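Long-range contacts in Hsc70 cochaperone (SGT) (Aspergillus fumigatus, PDB 3SZ7), which acts as a heat-shock-cognate co-chaperone that binds tail-anchored proteins destined for the endoplasmic reticulum and passes them to the GET pathway through get4 and get5: residues A30-T35 with N50-Y55; A43-S49 with V74-Y78; W82-L87 with A101-G105. All coordinates share one frame; numbering follows the deposited sequence.

Overall arrangement
The three contacts follow the TPR domain along its row of helices, and all lie within one chain. Interactions 1 and 3 are partly buried and join two nearly antiparallel helices each: 27-40 with 45-57 across the predicted border of the first and second repeats, and 79-91 with 95-109 inside the third. Interaction 2 lies at the surface, where a proline, a valine and a tyrosine ring pack the start of helix 45-57, the helix also used by interaction 1, against the turn after helix 61-74. Only interaction 1 has a direct side-chain hydrogen bond across it, whereas interaction 3 combines glycines, aromatic faces and a water. Arg84 of interaction 3 packs on Ala52 and Ala53 of interaction 1.

Interaction 1 (A30-T35 with N50-Y55); sequences AIDLYT and NRAAAY
Tyr34 and Asn50 meet in the tightly packed part of this contact, where CB of Asn50 sits over one face of the Tyr34 ring, 3.7 Å from its centroid, in a CH-pi contact. Ala54 puts its methyl group at the edge of the same ring, and its CB also comes within 3.6 Å of Ile31 CG1 and meets Ala30 CB; its small size suits a place wedged among these three. Ile31 lies across one face of the Tyr55 ring, with CG1 over the face and CD1 3.6 Å from Tyr55 CD1. Helix 9-23 covers the Tyr34 side, and Asn19 takes the tyrosine hydroxyl in a hydrogen bond. Looser and more polar is the side of Thr35 and Arg51, both partly exposed. Arg51, its chain bent at chi3 (64°), lays its guanidinium beside Thr35, and NH1 donates to OG1 at 2.9 Å, with the acceptor nearly in the guanidinium plane. Thr35 OG1 in turn donates to Ile31 O, which takes Thr35 N from the opposite face of its carbonyl plane. A salt bridge joins Arg51 NE to Asp67. The axes of the two short segments approach to 9.0 Å at 162°, as in the antiparallel helix packing of a TPR superhelix.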
loop_
_atom_site.group_PDB
_atom_site.type_symbol
_atom_site.label_atom_id
_atom_site.label_comp_id
_atom_site.label_asym_id
_atom_site.label_seq_id
_atom_site.Cartn_x
_atom_site.Cartn_y
_atom_site.Cartn_z
ATOM N N ALA A 30 -13.441 -7.766 9.447
ATOM C CA ALA A 30 -13.486 -6.644 8.515
ATOM C C ALA A 30 -13.412 -7.159 7.090
ATOM O O ALA A 30 -14.200 -6.765 6.230
ATOM C CB ALA A 30 -12.343 -5.676 8.787
ATOM N N ILE A 31 -12.458 -8.050 6.847
ATOM C CA ILE A 31 -12.316 -8.672 5.536
ATOM C C ILE A 31 -13.628 -9.319 5.091
ATOM O O ILE A 31 -14.032 -9.182 3.941
ATOM C CB ILE A 31 -11.189 -9.714 5.533
ATOM C CG1 ILE A 31 -9.830 -9.017 5.686
ATOM C CG2 ILE A 31 -11.232 -10.541 4.257
ATOM C CD1 ILE A 31 -8.711 -9.946 6.077
ATOM N N ASP A 32 -14.299 -10.016 6.001
ATOM C CA ASP A 32 -15.547 -10.680 5.634
ATOM C C ASP A 32 -16.669 -9.688 5.342
ATOM O O ASP A 32 -17.437 -9.882 4.402
ATOM C CB ASP A 32 -15.999 -11.685 6.694
ATOM C CG ASP A 32 -17.225 -12.468 6.255
ATOM O OD1 ASP A 32 -17.094 -13.312 5.343
ATOM O OD2 ASP A 32 -18.318 -12.238 6.811
ATOM N N LEU A 33 -16.755 -8.628 6.141
ATOM C CA LEU A 33 -17.785 -7.607 5.962
ATOM C C LEU A 33 -17.603 -6.797 4.676
ATOM O O LEU A 33 -18.574 -6.478 3.987
ATOM C CB LEU A 33 -17.820 -6.675 7.176
ATOM C CG LEU A 33 -18.365 -7.320 8.460
ATOM C CD1 LEU A 33 -17.949 -6.530 9.692
ATOM C CD2 LEU A 33 -19.879 -7.451 8.379
ATOM N N TYR A 34 -16.359 -6.459 4.357
ATOM C CA TYR A 34 -16.071 -5.740 3.123
ATOM C C TYR A 34 -16.373 -6.634 1.928
ATOM O O TYR A 34 -16.826 -6.164 0.882
ATOM C CB TYR A 34 -14.601 -5.319 3.080
ATOM C CG TYR A 34 -14.223 -4.232 4.060
ATOM C CD1 TYR A 34 -15.098 -3.195 4.362
ATOM C CD2 TYR A 34 -12.977 -4.236 4.675
ATOM C CE1 TYR A 34 -14.742 -2.196 5.254
ATOM C CE2 TYR A 34 -12.613 -3.243 5.566
ATOM C CZ TYR A 34 -13.494 -2.230 5.853
ATOM O OH TYR A 34 -13.116 -1.246 6.736
ATOM N N THR A 35 -16.088 -7.924 2.087
ATOM C CA THR A 35 -16.376 -8.914 1.055
ATOM C C THR A 35 -17.880 -9.016 0.804
ATOM O O THR A 35 -18.319 -9.160 -0.338
ATOM C CB THR A 35 -15.815 -10.296 1.439
ATOM O OG1 THR A 35 -14.384 -10.223 1.537
ATOM C CG2 THR A 35 -16.200 -11.348 0.403
ATOM N N ASN A 50 -10.730 -0.408 1.157
ATOM C CA ASN A 50 -10.936 -0.762 2.556
ATOM C C ASN A 50 -10.528 -2.202 2.865
ATOM O O ASN A 50 -9.861 -2.453 3.861
ATOM C CB ASN A 50 -12.379 -0.492 2.994
ATOM C CG ASN A 50 -12.643 0.980 3.258
ATOM O OD1 ASN A 50 -11.755 1.820 3.108
ATOM N ND2 ASN A 50 -13.871 1.300 3.644
ATOM N N ARG A 51 -10.913 -3.147 2.014
ATOM C CA ARG A 51 -10.513 -4.532 2.234
ATOM C C ARG A 51 -8.996 -4.680 2.125
ATOM O O ARG A 51 -8.391 -5.497 2.822
ATOM C CB ARG A 51 -11.226 -5.499 1.280
ATOM C CG ARG A 51 -11.100 -6.954 1.724
ATOM C CD ARG A 51 -11.980 -7.902 0.921
ATOM N NE ARG A 51 -11.590 -7.946 -0.483
ATOM C CZ ARG A 51 -12.173 -8.717 -1.394
ATOM N NH1 ARG A 51 -13.175 -9.520 -1.045
ATOM N NH2 ARG A 51 -11.753 -8.688 -2.653
ATOM N N ALA A 52 -8.387 -3.889 1.248
ATOM C CA ALA A 52 -6.928 -3.868 1.130
ATOM C C ALA A 52 -6.281 -3.454 2.446
ATOM O O ALA A 52 -5.260 -4.010 2.842
ATOM C CB ALA A 52 -6.484 -2.941 0.001
ATOM N N ALA A 53 -6.877 -2.481 3.128
ATOM C CA ALA A 53 -6.330 -2.015 4.399
ATOM C C ALA A 53 -6.381 -3.131 5.432
ATOM O O ALA A 53 -5.459 -3.286 6.246
ATOM C CB ALA A 53 -7.092 -0.794 4.899
ATOM N N ALA A 54 -7.464 -3.905 5.398
ATOM C CA ALA A 54 -7.650 -5.006 6.336
ATOM C C ALA A 54 -6.666 -6.137 6.049
ATOM O O ALA A 54 -6.114 -6.747 6.973
ATOM C CB ALA A 54 -9.092 -5.516 6.279
ATOM N N TYR A 55 -6.438 -6.414 4.768
ATOM C CA TYR A 55 -5.439 -7.401 4.388
ATOM C C TYR A 55 -4.049 -6.961 4.853
ATOM O O TYR A 55 -3.313 -7.749 5.438
ATOM C CB TYR A 55 -5.455 -7.642 2.879
ATOM C CG TYR A 55 -6.517 -8.628 2.430
ATOM C CD1 TYR A 55 -6.690 -9.837 3.090
ATOM C CD2 TYR A 55 -7.343 -8.345 1.350
ATOM C CE1 TYR A 55 -7.660 -10.744 2.682
ATOM C CE2 TYR A 55 -8.313 -9.242 0.938
ATOM C CZ TYR A 55 -8.464 -10.439 1.608
ATOM O OH TYR A 55 -9.426 -11.333 1.199
#

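Interaction 2 (A43-S49 with V74-Y78)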
loop_
_atom_site.group_PDB
_atom_site.type_symbol
_atom_site.label_atom_id
_atom_site.label_comp_id
_atom_site.label_asym_id
_atom_site.label_seq_id
_atom_site.Cartn_x
_atom_site.Cartn_y
_atom_site.Cartn_z
ATOM N N ALA A 43 -16.218 -5.033 -7.332
ATOM C CA ALA A 43 -15.149 -4.144 -7.785
ATOM C C ALA A 43 -15.338 -2.666 -7.422
ATOM O O ALA A 43 -14.792 -1.787 -8.084
ATOM C CB ALA A 43 -14.922 -4.306 -9.292
ATOM N N ASN A 44 -16.105 -2.382 -6.374
ATOM C CA ASN A 44 -16.204 -1.011 -5.902
ATOM C C ASN A 44 -14.864 -0.565 -5.316
ATOM O O ASN A 44 -14.332 -1.226 -4.431
ATOM C CB ASN A 44 -17.306 -0.862 -4.861
ATOM C CG ASN A 44 -17.430 0.558 -4.361
ATOM O OD1 ASN A 44 -16.766 0.948 -3.403
ATOM N ND2 ASN A 44 -18.268 1.349 -5.021
ATOM N N PRO A 45 -14.309 0.548 -5.819
ATOM C CA PRO A 45 -12.964 0.969 -5.399
ATOM C C PRO A 45 -12.877 1.359 -3.925
ATOM O O PRO A 45 -11.832 1.155 -3.315
ATOM C CB PRO A 45 -12.672 2.174 -6.293
ATOM C CG PRO A 45 -14.017 2.665 -6.731
ATOM C CD PRO A 45 -14.875 1.443 -6.843
ATOM N N ILE A 46 -13.948 1.907 -3.359
ATOM C CA ILE A 46 -13.935 2.241 -1.938
ATOM C C ILE A 46 -13.906 0.975 -1.098
ATOM O O ILE A 46 -13.086 0.848 -0.192
ATOM C CB ILE A 46 -15.139 3.111 -1.530
ATOM C CG1 ILE A 46 -15.047 4.478 -2.209
ATOM C CG2 ILE A 46 -15.173 3.281 -0.021
ATOM C CD1 ILE A 46 -16.207 5.395 -1.885
ATOM N N TYR A 47 -14.795 0.035 -1.409
ATOM C CA TYR A 47 -14.846 -1.229 -0.680
ATOM C C TYR A 47 -13.563 -2.025 -0.891
ATOM O O TYR A 47 -13.058 -2.659 0.038
ATOM C CB TYR A 47 -16.047 -2.070 -1.113
ATOM C CG TYR A 47 -17.389 -1.392 -0.970
ATOM C CD1 TYR A 47 -17.548 -0.271 -0.162
ATOM C CD2 TYR A 47 -18.503 -1.880 -1.642
ATOM C CE1 TYR A 47 -18.787 0.347 -0.033
ATOM C CE2 TYR A 47 -19.734 -1.276 -1.516
ATOM C CZ TYR A 47 -19.871 -0.164 -0.716
ATOM O OH TYR A 47 -21.106 0.433 -0.602
ATOM N N LEU A 48 -13.038 -1.998 -2.112
ATOM C CA LEU A 48 -11.775 -2.680 -2.401
ATOM C C LEU A 48 -10.617 -2.112 -1.599
ATOM O O LEU A 48 -9.803 -2.860 -1.049
ATOM C CB LEU A 48 -11.439 -2.618 -3.892
ATOM C CG LEU A 48 -12.220 -3.566 -4.802
ATOM C CD1 LEU A 48 -11.917 -3.249 -6.253
ATOM C CD2 LEU A 48 -11.859 -5.005 -4.471
ATOM N N SER A 49 -10.530 -0.788 -1.537
ATOM C CA SER A 49 -9.404 -0.158 -0.859
ATOM C C SER A 49 -9.504 -0.353 0.646
ATOM O O SER A 49 -8.489 -0.470 1.327
ATOM C CB SER A 49 -9.298 1.318 -1.221
ATOM O OG SER A 49 -9.104 1.460 -2.620
ATOM N N VAL A 74 -10.098 0.028 -11.843
ATOM C CA VAL A 74 -11.470 0.516 -11.948
ATOM C C VAL A 74 -11.537 2.041 -11.895
ATOM O O VAL A 74 -12.284 2.669 -12.647
ATOM C CB VAL A 74 -12.348 -0.072 -10.824
ATOM C CG1 VAL A 74 -13.692 0.646 -10.755
ATOM C CG2 VAL A 74 -12.533 -1.569 -11.039
ATOM N N ASP A 75 -10.743 2.632 -11.009
ATOM C CA ASP A 75 -10.758 4.074 -10.809
ATOM C C ASP A 75 -9.344 4.607 -10.583
ATOM O O ASP A 75 -8.936 4.826 -9.442
ATOM C CB ASP A 75 -11.647 4.424 -9.613
ATOM C CG ASP A 75 -11.905 5.913 -9.494
ATOM O OD1 ASP A 75 -11.320 6.688 -10.280
ATOM O OD2 ASP A 75 -12.688 6.312 -8.607
ATOM N N PRO A 76 -8.593 4.820 -11.673
ATOM C CA PRO A 76 -7.207 5.295 -11.574
ATOM C C PRO A 76 -7.105 6.694 -10.968
ATOM O O PRO A 76 -6.001 7.145 -10.659
ATOM C CB PRO A 76 -6.735 5.313 -13.032
ATOM C CG PRO A 76 -7.980 5.392 -13.843
ATOM C CD PRO A 76 -9.011 4.619 -13.071
ATOM N N LYS A 77 -8.239 7.369 -10.800
ATOM C CA LYS A 77 -8.256 8.717 -10.234
ATOM C C LYS A 77 -8.504 8.712 -8.725
ATOM O O LYS A 77 -8.612 9.766 -8.102
ATOM C CB LYS A 77 -9.338 9.556 -10.912
ATOM C CG LYS A 77 -9.206 9.650 -12.420
ATOM C CD LYS A 77 -8.271 10.772 -12.837
ATOM C CE LYS A 77 -8.569 11.211 -14.265
ATOM N NZ LYS A 77 -7.668 12.304 -14.724
ATOM N N TYR A 78 -8.605 7.524 -8.139
ATOM C CA TYR A 78 -8.892 7.402 -6.710
ATOM C C TYR A 78 -7.589 7.288 -5.937
ATOM O O TYR A 78 -7.005 6.211 -5.856
ATOM C CB TYR A 78 -9.795 6.196 -6.454
ATOM C CG TYR A 78 -10.185 5.973 -5.017
ATOM C CD1 TYR A 78 -10.491 7.039 -4.179
ATOM C CD2 TYR A 78 -10.293 4.690 -4.513
ATOM C CE1 TYR A 78 -10.862 6.821 -2.868
ATOM C CE2 TYR A 78 -10.668 4.467 -3.210
ATOM C CZ TYR A 78 -10.952 5.530 -2.392
ATOM O OH TYR A 78 -11.324 5.270 -1.094
#
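Tyr78 packs its ring against Pro45, and these two residues, with Val74, bury the most surface here. Tyr78 reaches from the end of a turn to the first turn of helix 45-57: with CG anti to the backbone N (chi1 -179°), the side chain extends across to that helix and brings its CE2 corner 3.5 Å from Pro45 O, which lies at the ring edge, near its plane. Ser49 OG is 3.4 Å from the same CE2 atom, approaching obliquely. That hydroxyl is already engaged, donating to Pro45 O at 2.8 Å, and since Ser49 N donates there too, one carbonyl holds two donors while facing the aromatic C-H. Further out, the phenol end of Tyr78 crosses Ile46 at about a right angle.

Pro45 suits the first turn of a helix, where its missing N-H costs no backbone bond, and its rigid ring offers a compact apolar surface. CB packs 3.9 Å from Tyr78 CD2, CG meets the CB of Asp75, and CD faces Val74 CG1. Just before it, Asn44 caps the helix, its OD1 taking Tyr47 N on a lone pair in the carbonyl plane.

Val74, the last residue of helix 61-74, spreads its two methyl groups over the neighbouring loop: CG2 lies 3.7 Å from Ala43 O and also touches the Ala43 methyl. Asp75 then leaves the helix, and its OD1 accepts from Lys77 N to form an Asx turn inside the type I turn. The contact thus joins the first helix of the predicted second TPR to the loop closing that repeat. The side-chain bonds of Asn44, Ser49 and Asp75 stay within their own segments, while the association rests on apolar carbon and on oxygens packed against carbon and the ring; it probably depends on shape rather than charge.

Interaction 3 (W82-L87 with A101-G105); sequences WSRLGL and AYEKG
Helices 79-91 and 95-109, the antiparallel pair of the predicted third TPR, pack here with segment axes at 165° and only 7.9 Å apart; the CA atoms of Trp82 and Gly105 come within 4.7 Å, and those of Gly86 and Ala101 also face each other. Such closeness depends on the two glycines. Gly105 lets its CA lie 3.3 Å from Trp82 CB, and Gly86 presents its CA to one face of the Tyr102 ring, 3.9 Å from the centroid, in a CH-pi contact. Ala101, facing Gly86, puts its methyl on Leu85 CG and Gly86 N. The indole of Trp82 is crossed by Lys104, whose CB stands over the centre of the six-membered ring, 8° off its normal, while CD reaches 3.4 Å from CH2; the amine end leads away. Trp82 NE1 is satisfied by Pro76 O, in the turn before this helix. Tyr102, with CG beside its own backbone N (chi1 -79°), swings its ring back to the partner helix, and helix 115-133 packs against it. Bare glycine backbone and carbon laid on aromatic faces thus give the close fit, while one water links the hydroxyls of Tyr102 and Ser83, meeting the tyrosine ring at its edge, in its plane.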
loop_
_atom_site.group_PDB
_atom_site.type_symbol
_atom_site.label_atom_id
_atom_site.label_comp_id
_atom_site.label_asym_id
_atom_site.label_seq_id
_atom_site.Cartn_x
_atom_site.Cartn_y
_atom_site.Cartn_z
ATOM N N TRP A 82 -4.198 4.098 -4.658
ATOM C CA TRP A 82 -2.777 4.121 -5.003
ATOM C C TRP A 82 -1.919 4.105 -3.744
ATOM O O TRP A 82 -0.848 3.491 -3.720
ATOM C CB TRP A 82 -2.431 5.354 -5.840
ATOM C CG TRP A 82 -2.952 5.312 -7.237
ATOM C CD1 TRP A 82 -3.960 6.071 -7.760
ATOM C CD2 TRP A 82 -2.492 4.466 -8.299
ATOM N NE1 TRP A 82 -4.151 5.753 -9.086
ATOM C CE2 TRP A 82 -3.269 4.769 -9.437
ATOM C CE3 TRP A 82 -1.505 3.480 -8.396
ATOM C CZ2 TRP A 82 -3.083 4.119 -10.661
ATOM C CZ3 TRP A 82 -1.323 2.838 -9.614
ATOM C CH2 TRP A 82 -2.108 3.163 -10.728
ATOM N N SER A 83 -2.385 4.791 -2.705
ATOM C CA SER A 83 -1.668 4.809 -1.436
ATOM C C SER A 83 -1.641 3.417 -0.812
ATOM O O SER A 83 -0.621 2.991 -0.265
ATOM C CB SER A 83 -2.300 5.813 -0.471
ATOM O OG SER A 83 -1.535 5.906 0.716
ATOM N N ARG A 84 -2.771 2.714 -0.893
ATOM C CA ARG A 84 -2.876 1.342 -0.409
ATOM C C ARG A 84 -1.946 0.424 -1.177
ATOM O O ARG A 84 -1.285 -0.425 -0.589
ATOM C CB ARG A 84 -4.301 0.820 -0.577
ATOM C CG ARG A 84 -5.325 1.562 0.230
ATOM C CD ARG A 84 -5.529 0.913 1.575
ATOM N NE ARG A 84 -6.545 1.633 2.326
ATOM C CZ ARG A 84 -6.286 2.432 3.351
ATOM N NH1 ARG A 84 -5.036 2.596 3.767
ATOM N NH2 ARG A 84 -7.276 3.053 3.971
ATOM N N LEU A 85 -1.916 0.592 -2.495
ATOM C CA LEU A 85 -1.065 -0.224 -3.359
ATOM C C LEU A 85 0.412 0.023 -3.062
ATOM O O LEU A 85 1.218 -0.906 -3.040
ATOM C CB LEU A 85 -1.354 0.088 -4.825
ATOM C CG LEU A 85 -0.543 -0.708 -5.848
ATOM C CD1 LEU A 85 -0.664 -2.198 -5.566
ATOM C CD2 LEU A 85 -1.013 -0.386 -7.262
ATOM N N GLY A 86 0.757 1.284 -2.834
ATOM C CA GLY A 86 2.122 1.647 -2.492
ATOM C C GLY A 86 2.590 0.941 -1.237
ATOM O O GLY A 86 3.685 0.387 -1.200
ATOM N N LEU A 87 1.763 0.959 -0.198
ATOM C CA LEU A 87 2.137 0.320 1.061
ATOM C C LEU A 87 2.236 -1.193 0.903
ATOM O O LEU A 87 3.160 -1.815 1.406
ATOM C CB LEU A 87 1.149 0.682 2.173
ATOM C CG LEU A 87 1.507 0.181 3.574
ATOM C CD1 LEU A 87 2.896 0.653 3.980
ATOM C CD2 LEU A 87 0.470 0.656 4.589
ATOM N N ALA A 101 3.500 3.423 -7.609
ATOM C CA ALA A 101 2.148 3.575 -7.071
ATOM C C ALA A 101 2.000 4.890 -6.313
ATOM O O ALA A 101 0.992 5.582 -6.449
ATOM C CB ALA A 101 1.779 2.400 -6.174
ATOM N N TYR A 102 2.993 5.231 -5.498
ATOM C CA TYR A 102 2.915 6.491 -4.759
ATOM C C TYR A 102 2.937 7.693 -5.698
ATOM O O TYR A 102 2.239 8.677 -5.467
ATOM C CB TYR A 102 4.033 6.611 -3.726
ATOM C CG TYR A 102 3.774 5.817 -2.463
ATOM C CD1 TYR A 102 2.630 6.038 -1.708
ATOM C CD2 TYR A 102 4.684 4.870 -2.015
ATOM C CE1 TYR A 102 2.392 5.332 -0.548
ATOM C CE2 TYR A 102 4.456 4.154 -0.862
ATOM C CZ TYR A 102 3.310 4.392 -0.130
ATOM O OH TYR A 102 3.077 3.696 1.024
ATOM N N GLU A 103 3.754 7.623 -6.750
ATOM C CA GLU A 103 3.805 8.709 -7.716
ATOM C C GLU A 103 2.453 8.897 -8.392
ATOM O O GLU A 103 1.976 10.018 -8.535
ATOM C CB GLU A 103 4.897 8.470 -8.754
ATOM C CG GLU A 103 6.295 8.639 -8.198
ATOM C CD GLU A 103 7.371 8.179 -9.167
ATOM O OE1 GLU A 103 7.072 7.342 -10.047
ATOM O OE2 GLU A 103 8.516 8.659 -9.044
ATOM N N LYS A 104 1.831 7.800 -8.807
ATOM C CA LYS A 104 0.511 7.899 -9.421
ATOM C C LYS A 104 -0.554 8.359 -8.425
ATOM O O LYS A 104 -1.507 9.061 -8.792
ATOM C CB LYS A 104 0.122 6.575 -10.069
ATOM C CG LYS A 104 1.034 6.198 -11.238
ATOM C CD LYS A 104 0.496 5.013 -12.017
ATOM C CE LYS A 104 1.392 4.683 -13.207
ATOM N NZ LYS A 104 1.631 5.884 -14.050
ATOM N N GLY A 105 -0.396 7.971 -7.164
ATOM C CA GLY A 105 -1.316 8.408 -6.127
ATOM C C GLY A 105 -1.219 9.906 -5.922
ATOM O O GLY A 105 -2.225 10.591 -5.756
HETATM O O HOH W 1 0.651 4.438 2.359
#